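Local coordinates for protein Exo-beta-1,4-mannosidase (PDB 4LYP) that probably hydrolyses terminal beta-mannosyl residues of mannosides as a TIM-barrel beta-mannosidase of glycoside hydrolase family 5, and has transglycosylation activity, at residues R80-I85 with L135-R140; P109-P114 with G168-P173; S377-R382 with L441-E446. All blocks are in the same frame, centred on the assembly; numbering follows the deposited sequence. Where two conformers were deposited one is given.

Interaction 1 of 3, residues R80-I85 with L135-R140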
loop_
_atom_site.group_PDB
_atom_site.type_symbol
_atom_site.label_atom_id
_atom_site.label_comp_id
_atom_site.label_asym_id
_atom_site.label_seq_id
_atom_site.Cartn_x
_atom_site.Cartn_y
_atom_site.Cartn_z
ATOM N N ARG A 80 16.412 -12.687 2.606
ATOM C CA ARG A 80 15.013 -13.029 2.412
ATOM C C ARG A 80 14.285 -11.961 1.573
ATOM O O ARG A 80 13.550 -12.287 0.659
ATOM C CB ARG A 80 14.326 -13.186 3.768
ATOM C CG ARG A 80 12.824 -13.264 3.669
ATOM C CD ARG A 80 12.169 -13.423 5.045
ATOM N NE ARG A 80 10.768 -13.145 5.014
ATOM C CZ ARG A 80 10.029 -12.969 6.084
ATOM N NH1 ARG A 80 10.473 -13.240 7.296
ATOM N NH2 ARG A 80 8.794 -12.561 5.928
ATOM N N MET A 81 14.568 -10.678 1.825
ATOM C CA MET A 81 13.989 -9.603 1.004
ATOM C C MET A 81 14.334 -9.816 -0.440
ATOM O O MET A 81 13.498 -9.737 -1.338
ATOM C CB MET A 81 14.464 -8.250 1.512
ATOM C CG MET A 81 13.845 -7.066 0.734
ATOM S SD MET A 81 14.820 -6.553 -0.712
ATOM C CE MET A 81 16.157 -5.672 0.049
ATOM N N GLU A 82 15.611 -10.060 -0.722
ATOM C CA GLU A 82 16.068 -10.241 -2.070
ATOM C C GLU A 82 15.402 -11.441 -2.747
ATOM O O GLU A 82 14.977 -11.350 -3.904
ATOM C CB GLU A 82 17.599 -10.381 -2.092
ATOM C CG GLU A 82 18.281 -9.038 -1.743
ATOM C CD GLU A 82 19.773 -9.207 -1.338
ATOM O OE1 GLU A 82 20.406 -8.168 -1.123
ATOM O OE2 GLU A 82 20.293 -10.351 -1.128
ATOM N N LEU A 83 15.201 -12.529 -2.015
ATOM C CA LEU A 83 14.517 -13.690 -2.548
ATOM C C LEU A 83 13.039 -13.400 -2.837
ATOM O O LEU A 83 12.505 -13.822 -3.847
ATOM C CB LEU A 83 14.660 -14.858 -1.564
ATOM C CG LEU A 83 13.907 -16.136 -1.935
ATOM C CD1 LEU A 83 14.239 -16.718 -3.283
ATOM C CD2 LEU A 83 14.026 -17.157 -0.796
ATOM N N GLU A 84 12.390 -12.656 -1.945
ATOM C CA GLU A 84 10.966 -12.368 -2.118
ATOM C C GLU A 84 10.772 -11.426 -3.307
ATOM O O GLU A 84 9.786 -11.586 -4.065
ATOM C CB GLU A 84 10.436 -11.753 -0.844
ATOM C CG GLU A 84 10.328 -12.844 0.265
ATOM C CD GLU A 84 9.833 -12.369 1.603
ATOM O OE1 GLU A 84 9.595 -11.140 1.820
ATOM O OE2 GLU A 84 9.602 -13.259 2.452
ATOM N N ILE A 85 11.666 -10.454 -3.513
ATOM C CA ILE A 85 11.609 -9.626 -4.742
ATOM C C ILE A 85 11.771 -10.472 -5.992
ATOM O O ILE A 85 11.031 -10.330 -6.954
ATOM C CB ILE A 85 12.671 -8.462 -4.721
ATOM C CG1 ILE A 85 12.530 -7.555 -3.528
ATOM C CG2 ILE A 85 12.543 -7.683 -6.021
ATOM C CD1 ILE A 85 11.194 -6.896 -3.404
ATOM N N LEU A 135 14.832 -0.387 -2.681
ATOM C CA LEU A 135 14.734 0.313 -3.935
ATOM C C LEU A 135 15.808 -0.138 -4.914
ATOM O O LEU A 135 15.557 -0.188 -6.117
ATOM C CB LEU A 135 14.803 1.828 -3.726
ATOM C CG LEU A 135 13.536 2.419 -3.086
ATOM C CD1 LEU A 135 13.729 3.869 -2.643
ATOM C CD2 LEU A 135 12.358 2.339 -4.063
ATOM N N ASP A 136 17.016 -0.492 -4.423
ATOM C CA ASP A 136 18.037 -0.976 -5.289
ATOM C C ASP A 136 17.682 -2.358 -5.867
ATOM O O ASP A 136 17.926 -2.615 -7.062
ATOM C CB ASP A 136 19.404 -1.043 -4.577
ATOM C CG ASP A 136 20.466 -1.479 -5.543
ATOM O OD1 ASP A 136 20.787 -0.702 -6.441
ATOM O OD2 ASP A 136 20.951 -2.628 -5.407
ATOM N N THR A 137 17.072 -3.220 -5.052
ATOM C CA THR A 137 16.687 -4.537 -5.506
ATOM C C THR A 137 15.551 -4.433 -6.503
ATOM O O THR A 137 15.527 -5.130 -7.528
ATOM C CB THR A 137 16.333 -5.445 -4.326
ATOM O OG1 THR A 137 17.402 -5.397 -3.349
ATOM C CG2 THR A 137 16.077 -6.864 -4.735
ATOM N N MET A 138 14.592 -3.553 -6.234
ATOM C CA MET A 138 13.491 -3.279 -7.202
ATOM C C MET A 138 14.099 -2.834 -8.534
ATOM O O MET A 138 13.655 -3.278 -9.592
ATOM C CB MET A 138 12.577 -2.229 -6.636
ATOM C CG MET A 138 11.712 -2.819 -5.524
ATOM S SD MET A 138 10.624 -1.581 -4.769
ATOM C CE MET A 138 9.524 -1.329 -6.152
ATOM N N ASP A 139 15.070 -1.960 -8.507
ATOM C CA ASP A 139 15.734 -1.472 -9.726
ATOM C C ASP A 139 16.286 -2.682 -10.530
ATOM O O ASP A 139 16.035 -2.816 -11.720
ATOM C CB ASP A 139 16.924 -0.565 -9.314
ATOM C CG ASP A 139 17.548 0.200 -10.481
ATOM O OD1 ASP A 139 17.108 0.053 -11.634
ATOM O OD2 ASP A 139 18.446 1.004 -10.192
ATOM N N ARG A 140 16.945 -3.615 -9.872
ATOM C CA ARG A 140 17.532 -4.790 -10.514
ATOM C C ARG A 140 16.493 -5.663 -11.200
ATOM O O ARG A 140 16.783 -6.317 -12.173
ATOM C CB ARG A 140 18.349 -5.511 -9.401
ATOM C CG ARG A 140 19.722 -4.779 -9.104
ATOM C CD ARG A 140 20.402 -5.190 -7.792
ATOM N NE ARG A 140 21.828 -4.868 -7.594
ATOM C CZ ARG A 140 22.835 -5.676 -7.981
ATOM N NH1 ARG A 140 22.499 -6.776 -8.637
ATOM N NH2 ARG A 140 24.171 -5.433 -7.749
#

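Interaction 2 of 3, residues P109-P114 with G168-P173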
loop_
_atom_site.group_PDB
_atom_site.type_symbol
_atom_site.label_atom_id
_atom_site.label_comp_id
_atom_site.label_asym_id
_atom_site.label_seq_id
_atom_site.Cartn_x
_atom_site.Cartn_y
_atom_site.Cartn_z
ATOM N N PRO A 109 2.634 -1.017 21.150
ATOM C CA PRO A 109 2.043 -2.219 20.520
ATOM C C PRO A 109 1.523 -1.879 19.154
ATOM O O PRO A 109 1.300 -0.716 18.773
ATOM C CB PRO A 109 0.913 -2.563 21.497
ATOM C CG PRO A 109 0.457 -1.190 22.039
ATOM C CD PRO A 109 1.733 -0.407 22.167
ATOM N N TYR A 110 1.262 -2.917 18.364
ATOM C CA TYR A 110 0.502 -2.856 17.116
ATOM C C TYR A 110 1.257 -2.178 15.982
ATOM O O TYR A 110 0.607 -1.806 14.975
ATOM C CB TYR A 110 -0.893 -2.211 17.286
ATOM C CG TYR A 110 -1.644 -2.707 18.499
ATOM C CD1 TYR A 110 -1.877 -4.065 18.716
ATOM C CD2 TYR A 110 -2.005 -1.800 19.474
ATOM C CE1 TYR A 110 -2.499 -4.513 19.895
ATOM C CE2 TYR A 110 -2.656 -2.196 20.658
ATOM C CZ TYR A 110 -2.860 -3.522 20.868
ATOM O OH TYR A 110 -3.450 -3.965 22.031
ATOM N N ARG A 111 2.586 -2.011 16.037
ATOM C CA ARG A 111 3.269 -1.285 14.992
ATOM C C ARG A 111 4.622 -1.891 14.646
ATOM O O ARG A 111 5.292 -2.622 15.414
ATOM C CB ARG A 111 3.469 0.222 15.287
ATOM C CG ARG A 111 4.380 0.517 16.516
ATOM C CD ARG A 111 4.625 1.992 16.697
ATOM N NE ARG A 111 3.424 2.670 17.108
ATOM C CZ ARG A 111 3.394 3.966 17.503
ATOM N NH1 ARG A 111 2.292 4.460 18.000
ATOM N NH2 ARG A 111 4.489 4.700 17.311
ATOM N N MET A 112 5.112 -1.528 13.462
ATOM C CA MET A 112 6.406 -1.943 12.970
ATOM C C MET A 112 7.497 -1.533 13.917
ATOM O O MET A 112 7.550 -0.390 14.378
ATOM C CB MET A 112 6.647 -1.216 11.652
ATOM C CG MET A 112 5.649 -1.665 10.537
ATOM S SD MET A 112 5.329 -0.412 9.237
ATOM C CE MET A 112 6.890 -0.305 8.363
ATOM N N ARG A 113 8.414 -2.448 14.189
ATOM C CA ARG A 113 9.523 -2.198 15.088
ATOM C C ARG A 113 10.780 -2.865 14.499
ATOM O O ARG A 113 10.704 -4.014 14.048
ATOM C CB ARG A 113 9.243 -2.801 16.501
ATOM C CG ARG A 113 10.252 -2.361 17.558
ATOM C CD ARG A 113 10.075 -3.064 18.879
ATOM N NE ARG A 113 8.814 -2.748 19.515
ATOM C CZ ARG A 113 7.831 -3.541 19.925
ATOM N NH1 ARG A 113 7.908 -4.837 19.701
ATOM N NH2 ARG A 113 6.775 -3.015 20.606
ATOM N N PRO A 114 11.944 -2.227 14.560
ATOM C CA PRO A 114 12.113 -0.844 15.012
ATOM C C PRO A 114 11.546 0.149 13.956
ATOM O O PRO A 114 11.539 -0.163 12.737
ATOM C CB PRO A 114 13.660 -0.707 15.156
ATOM C CG PRO A 114 14.204 -1.694 14.124
ATOM C CD PRO A 114 13.203 -2.813 14.038
ATOM N N GLY A 168 1.670 15.814 23.309
ATOM C CA GLY A 168 2.501 15.368 24.391
ATOM C C GLY A 168 1.920 14.230 25.177
ATOM O O GLY A 168 2.396 13.980 26.258
ATOM N N ASN A 169 0.848 13.573 24.684
ATOM C CA ASN A 169 0.216 12.428 25.352
ATOM C C ASN A 169 0.418 11.187 24.504
ATOM O O ASN A 169 -0.172 11.067 23.457
ATOM C CB ASN A 169 -1.241 12.769 25.489
ATOM N N GLN A 170 1.273 10.277 24.956
ATOM C CA GLN A 170 1.569 9.092 24.236
ATOM C C GLN A 170 0.509 7.981 24.386
ATOM O O GLN A 170 0.668 6.901 23.745
ATOM C CB GLN A 170 2.976 8.604 24.660
ATOM C CG GLN A 170 3.509 7.395 23.824
ATOM C CD GLN A 170 3.524 7.666 22.333
ATOM O OE1 GLN A 170 4.217 8.633 21.874
ATOM N NE2 GLN A 170 2.831 6.836 21.550
ATOM N N THR A 171 -0.551 8.182 25.187
ATOM C CA THR A 171 -1.592 7.165 25.346
ATOM C C THR A 171 -2.603 7.247 24.211
ATOM O O THR A 171 -3.639 7.833 24.253
ATOM C CB THR A 171 -2.273 7.301 26.702
ATOM O OG1 THR A 171 -1.281 7.294 27.736
ATOM C CG2 THR A 171 -3.235 6.149 26.959
ATOM N N ILE A 172 -2.264 6.588 23.146
ATOM C CA ILE A 172 -3.120 6.627 21.929
ATOM C C ILE A 172 -4.271 5.634 22.169
ATOM O O ILE A 172 -4.008 4.502 22.578
ATOM C CB ILE A 172 -2.268 6.249 20.737
ATOM C CG1 ILE A 172 -1.173 7.282 20.489
ATOM C CG2 ILE A 172 -3.105 6.042 19.477
ATOM C CD1 ILE A 172 -0.218 6.858 19.377
ATOM N N PRO A 173 -5.509 5.997 21.810
ATOM C CA PRO A 173 -6.640 5.070 22.040
ATOM C C PRO A 173 -6.681 4.059 20.873
ATOM O O PRO A 173 -7.556 4.128 19.970
ATOM C CB PRO A 173 -7.829 6.042 22.017
ATOM C CG PRO A 173 -7.414 7.146 21.059
ATOM C CD PRO A 173 -5.953 7.359 21.424
#

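Interaction 3 of 3, residues S377-R382 with L441-E446. With GAI (guanidine), chain D.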
loop_
_atom_site.group_PDB
_atom_site.type_symbol
_atom_site.label_atom_id
_atom_site.label_comp_id
_atom_site.label_asym_id
_atom_site.label_seq_id
_atom_site.Cartn_x
_atom_site.Cartn_y
_atom_site.Cartn_z
ATOM N N SER A 377 -10.154 -6.844 -18.652
ATOM C CA SER A 377 -11.125 -6.384 -19.624
ATOM C C SER A 377 -11.242 -4.860 -19.568
ATOM O O SER A 377 -11.206 -4.131 -20.611
ATOM C CB SER A 377 -12.479 -7.078 -19.329
ATOM O OG SER A 377 -13.389 -6.636 -20.300
ATOM N N LEU A 378 -11.310 -4.247 -18.357
ATOM C CA LEU A 378 -11.369 -2.788 -18.225
ATOM C C LEU A 378 -10.083 -2.112 -18.763
ATOM O O LEU A 378 -10.131 -1.044 -19.401
ATOM C CB LEU A 378 -11.604 -2.321 -16.796
ATOM C CG LEU A 378 -13.010 -2.712 -16.242
ATOM C CD1 LEU A 378 -12.981 -2.609 -14.735
ATOM C CD2 LEU A 378 -14.002 -1.708 -16.815
ATOM N N ALA A 379 -8.930 -2.706 -18.493
ATOM C CA ALA A 379 -7.668 -2.152 -18.970
ATOM C C ALA A 379 -7.579 -2.157 -20.487
ATOM O O ALA A 379 -6.961 -1.302 -21.079
ATOM C CB ALA A 379 -6.529 -2.998 -18.397
ATOM N N SER A 380 -8.227 -3.126 -21.110
ATOM C CA SER A 380 -8.281 -3.266 -22.572
ATOM C C SER A 380 -8.959 -2.110 -23.213
ATOM O O SER A 380 -8.634 -1.820 -24.364
ATOM C CB SER A 380 -8.949 -4.589 -22.986
ATOM O OG SER A 380 -8.178 -5.723 -22.495
ATOM N N ASN A 381 -9.905 -1.483 -22.516
ATOM C CA ASN A 381 -10.541 -0.275 -23.026
ATOM C C ASN A 381 -9.934 0.982 -22.389
ATOM O O ASN A 381 -10.475 2.097 -22.518
ATOM C CB ASN A 381 -12.064 -0.347 -22.763
ATOM C CG ASN A 381 -12.884 0.498 -23.735
ATOM O OD1 ASN A 381 -12.442 0.802 -24.844
ATOM N ND2 ASN A 381 -14.084 0.880 -23.316
ATOM N N ARG A 382 -8.813 0.857 -21.702
ATOM C CA ARG A 382 -8.148 2.018 -21.103
ATOM C C ARG A 382 -9.054 2.713 -20.037
ATOM O O ARG A 382 -8.996 3.923 -19.868
ATOM C CB ARG A 382 -7.482 2.987 -22.110
ATOM C CG ARG A 382 -6.433 2.300 -22.981
ATOM C CD ARG A 382 -5.812 3.286 -23.953
ATOM N NE ARG A 382 -4.908 4.242 -23.214
ATOM C CZ ARG A 382 -4.875 5.571 -23.388
ATOM N NH1 ARG A 382 -5.778 6.224 -24.161
ATOM N NH2 ARG A 382 -3.928 6.285 -22.741
ATOM N N LEU A 441 0.195 -7.712 -19.019
ATOM C CA LEU A 441 1.303 -7.322 -19.914
ATOM C C LEU A 441 0.933 -7.510 -21.389
ATOM O O LEU A 441 1.299 -6.630 -22.220
ATOM C CB LEU A 441 2.571 -8.118 -19.573
ATOM C CG LEU A 441 3.799 -7.799 -20.412
ATOM C CD1 LEU A 441 4.130 -6.324 -20.342
ATOM C CD2 LEU A 441 4.948 -8.701 -19.910
ATOM N N LYS A 442 0.213 -8.574 -21.729
ATOM C CA LYS A 442 -0.247 -8.726 -23.079
ATOM C C LYS A 442 -1.124 -7.536 -23.526
ATOM O O LYS A 442 -0.988 -7.015 -24.622
ATOM C CB LYS A 442 -0.991 -10.055 -23.238
ATOM C CG LYS A 442 -1.477 -10.320 -24.657
ATOM C CD LYS A 442 -2.197 -11.655 -24.747
ATOM C CE LYS A 442 -2.601 -12.035 -26.174
ATOM N NZ LYS A 442 -1.713 -13.122 -26.744
ATOM N N VAL A 443 -2.001 -7.088 -22.655
ATOM C CA VAL A 443 -2.829 -5.925 -22.921
ATOM C C VAL A 443 -1.955 -4.715 -23.136
ATOM O O VAL A 443 -2.144 -3.914 -24.069
ATOM C CB VAL A 443 -3.923 -5.680 -21.855
ATOM C CG1 VAL A 443 -4.594 -4.357 -22.077
ATOM C CG2 VAL A 443 -4.941 -6.818 -21.854
ATOM N N GLN A 444 -0.973 -4.526 -22.251
ATOM C CA GLN A 444 -0.077 -3.352 -22.373
ATOM C C GLN A 444 0.577 -3.333 -23.793
ATOM O O GLN A 444 0.645 -2.281 -24.423
ATOM C CB GLN A 444 1.033 -3.358 -21.323
ATOM C CG GLN A 444 1.887 -2.106 -21.372
ATOM C CD GLN A 444 3.075 -2.231 -20.450
ATOM O OE1 GLN A 444 2.942 -2.292 -19.206
ATOM N NE2 GLN A 444 4.233 -2.398 -21.045
ATOM N N LYS A 445 1.045 -4.497 -24.245
ATOM C CA LYS A 445 1.631 -4.600 -25.579
ATOM C C LYS A 445 0.637 -4.283 -26.674
ATOM O O LYS A 445 0.964 -3.514 -27.556
ATOM C CB LYS A 445 2.299 -5.954 -25.737
ATOM C CG LYS A 445 3.525 -6.136 -24.826
ATOM C CD LYS A 445 4.191 -7.517 -24.949
ATOM C CE LYS A 445 5.332 -7.709 -23.902
ATOM N NZ LYS A 445 5.856 -9.109 -23.628
ATOM N N GLU A 446 -0.584 -4.788 -26.583
ATOM C CA GLU A 446 -1.608 -4.425 -27.593
ATOM C C GLU A 446 -1.806 -2.930 -27.622
ATOM O O GLU A 446 -1.913 -2.310 -28.713
ATOM C CB GLU A 446 -2.933 -5.094 -27.277
ATOM C CG GLU A 446 -2.994 -6.574 -27.422
ATOM C CD GLU A 446 -2.542 -7.100 -28.743
ATOM O OE1 GLU A 446 -2.774 -6.402 -29.766
ATOM O OE2 GLU A 446 -1.901 -8.240 -28.696
HETATM C C GAI D . -2.990 2.387 -20.564
HETATM N N1 GAI D . -2.727 2.866 -21.915
HETATM N N2 GAI D . -3.992 2.619 -19.563
HETATM N N3 GAI D . -2.093 1.630 -20.041
#

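Interaction 1 of 3, residues R80-I85 with L135-R140
Thr137 is the side chain on which three residues of helix 78-90 converge, and its two branches deal with different partners. The methyl branch CG2 meets the branched middle of Ile85, 3.8 Å from Ile85 CB and about equally far from CG1 and CG2 of that residue. The hydroxyl branch faces Met81: Thr137 OG1 lies 3.6 Å from Met81 CE and 3.9 Å from Met81 SD, the two side chains lying alongside and running opposite ways. Met81 and Ile85 each adopt a second conformation as well, and these contacts hold for the one described. More loosely, Glu82 passes at about a right angle, with its CG 4.1 Å from Thr137 OG1. These contacts are van der Waals packing, and the small residue allows the backbones to come close, with CA of Glu82 6.7 Å from CA of Thr137.

Thr137 keeps OG1 beside its own backbone N (chi1 -51°), where the hydroxyl is hydrogen-bonded to Tyr133 O one turn earlier in the helix; this satisfies the buried polar group and turns CG2 toward Ile85. In this conformer Met81 reaches the hydroxyl with a chain bent at both chi2 and chi3.

Further out, Arg80 and Glu84 form a salt bridge along helix 78-90, with Arg80 NE 2.8 Å from Glu84 OE2, while Glu84 OE1 is hydrogen-bonded to Tyr62 OH. Ile85 and Met138 both rest on Leu96 of strand 95-99. The two helix segments run 10.2 Å apart at 32° between their N-to-C directions, as expected for successive outer helices of a TIM barrel packed side by side over its parallel strands.

Interaction 2 of 3, residues P109-P114 with G168-P173
In the loop layer of the TIM barrel, Arg111 of the loop after strand 95-99 meets Ile172 of the loop after helix 158-167. The terminal NH1 of Arg111 is 3.7 Å from Ile172 CD1, which comes up at the edge of the guanidinium, close to its plane, with the two side chains crossing at about a right angle. Gln170 is a looser neighbour, its NE2 4.3 Å from Arg111 NH1.

Polar groups outside the two segments, one on helix 158-167 and one earlier in the arginine's own loop, hold the guanidinium. Arg111 NH1 is hydrogen-bonded to Gln161 OE1, and NH2 to the carbonyl of Glu103. The same Gln161 also gives its NE2 to Gln170 OE1, so one amide links both sides of the contact. CG of Arg111 sits between the backbone N and the carbonyl carbon (chi1 64°), and a bend at chi3 (69°) sets the direction of the guanidinium.

Ile172 touches Gln161 and Ala164 of helix 158-167 and Phe184 of helix 181-193, so it lies against both helices as well as Arg111, while Met112, next along the arginine loop, touches Asn67 of helix 65-69.

Interaction 3 of 3, residues S377-R382 with L441-E446
Apolar packing joins the end of helix 362-380 to helix 429-448 through Val443, which points at Ala379 and Ser380. Val443 CG1 lies 4.4 Å from Ala379 CB and 4.0 Å from the carbonyl oxygen Ala379 O. Its other methyl, CG2, comes within 3.5 Å of Ser380 OG. With CG1 anti to the backbone N (chi1 171°), the valine spreads both methyls against Ser380.

Hydrogen bonding serves the helix end. Ser380 OG pairs with the carbonyl of Val376, one turn back, so the hydroxyl that Val443 CG2 touches already has a polar partner. Arg382, with positive phi, is the C-prime residue of a Schellman motif: its N bonds Ala379 O at 2.9 Å, and Ser383 N closes back on Leu378 O.

Ligand and charge contacts gather round the Arg382 side chain. Guanidine N1 lies 2.9 Å from Arg382 NE, at the edge of the guanidinium and in its plane. Such closeness would probably be unfavourable by itself if both groups carry a positive charge; the salt bridge of Arg382 NH1 to Asp44 and the hydrogen bond of guanidine to Lys46 O would be expected to offset it.

Arg382 beyond the helix end, Leu447 of helix 429-448 and Leu56 of strand 53-61 all line the guanidine pocket; Leu447 also touches Arg382, and Val443 touches Leu56.

Followed from the N terminus, the chain opens interaction 1 at helix 78-90, passes through strand 95-99 and enters the 109-114 loop, where interaction 2 opens. Interaction 1 closes at the end of helix 125-140, before interaction 2 closes at 168-173, so the two cross, although their nearest atoms stay about 11 Å apart. Each spans some fifty residues. Interaction 3 follows in series, its 58 intervening residues carrying the chain from helix 362-380 to the C-terminal helix. Interactions 2 and 3 lie on opposite sides of the chain's centre, with their own centres 43 Å apart. Together they tie neighbouring outer helices, two long loops and the last two long helices of the chain.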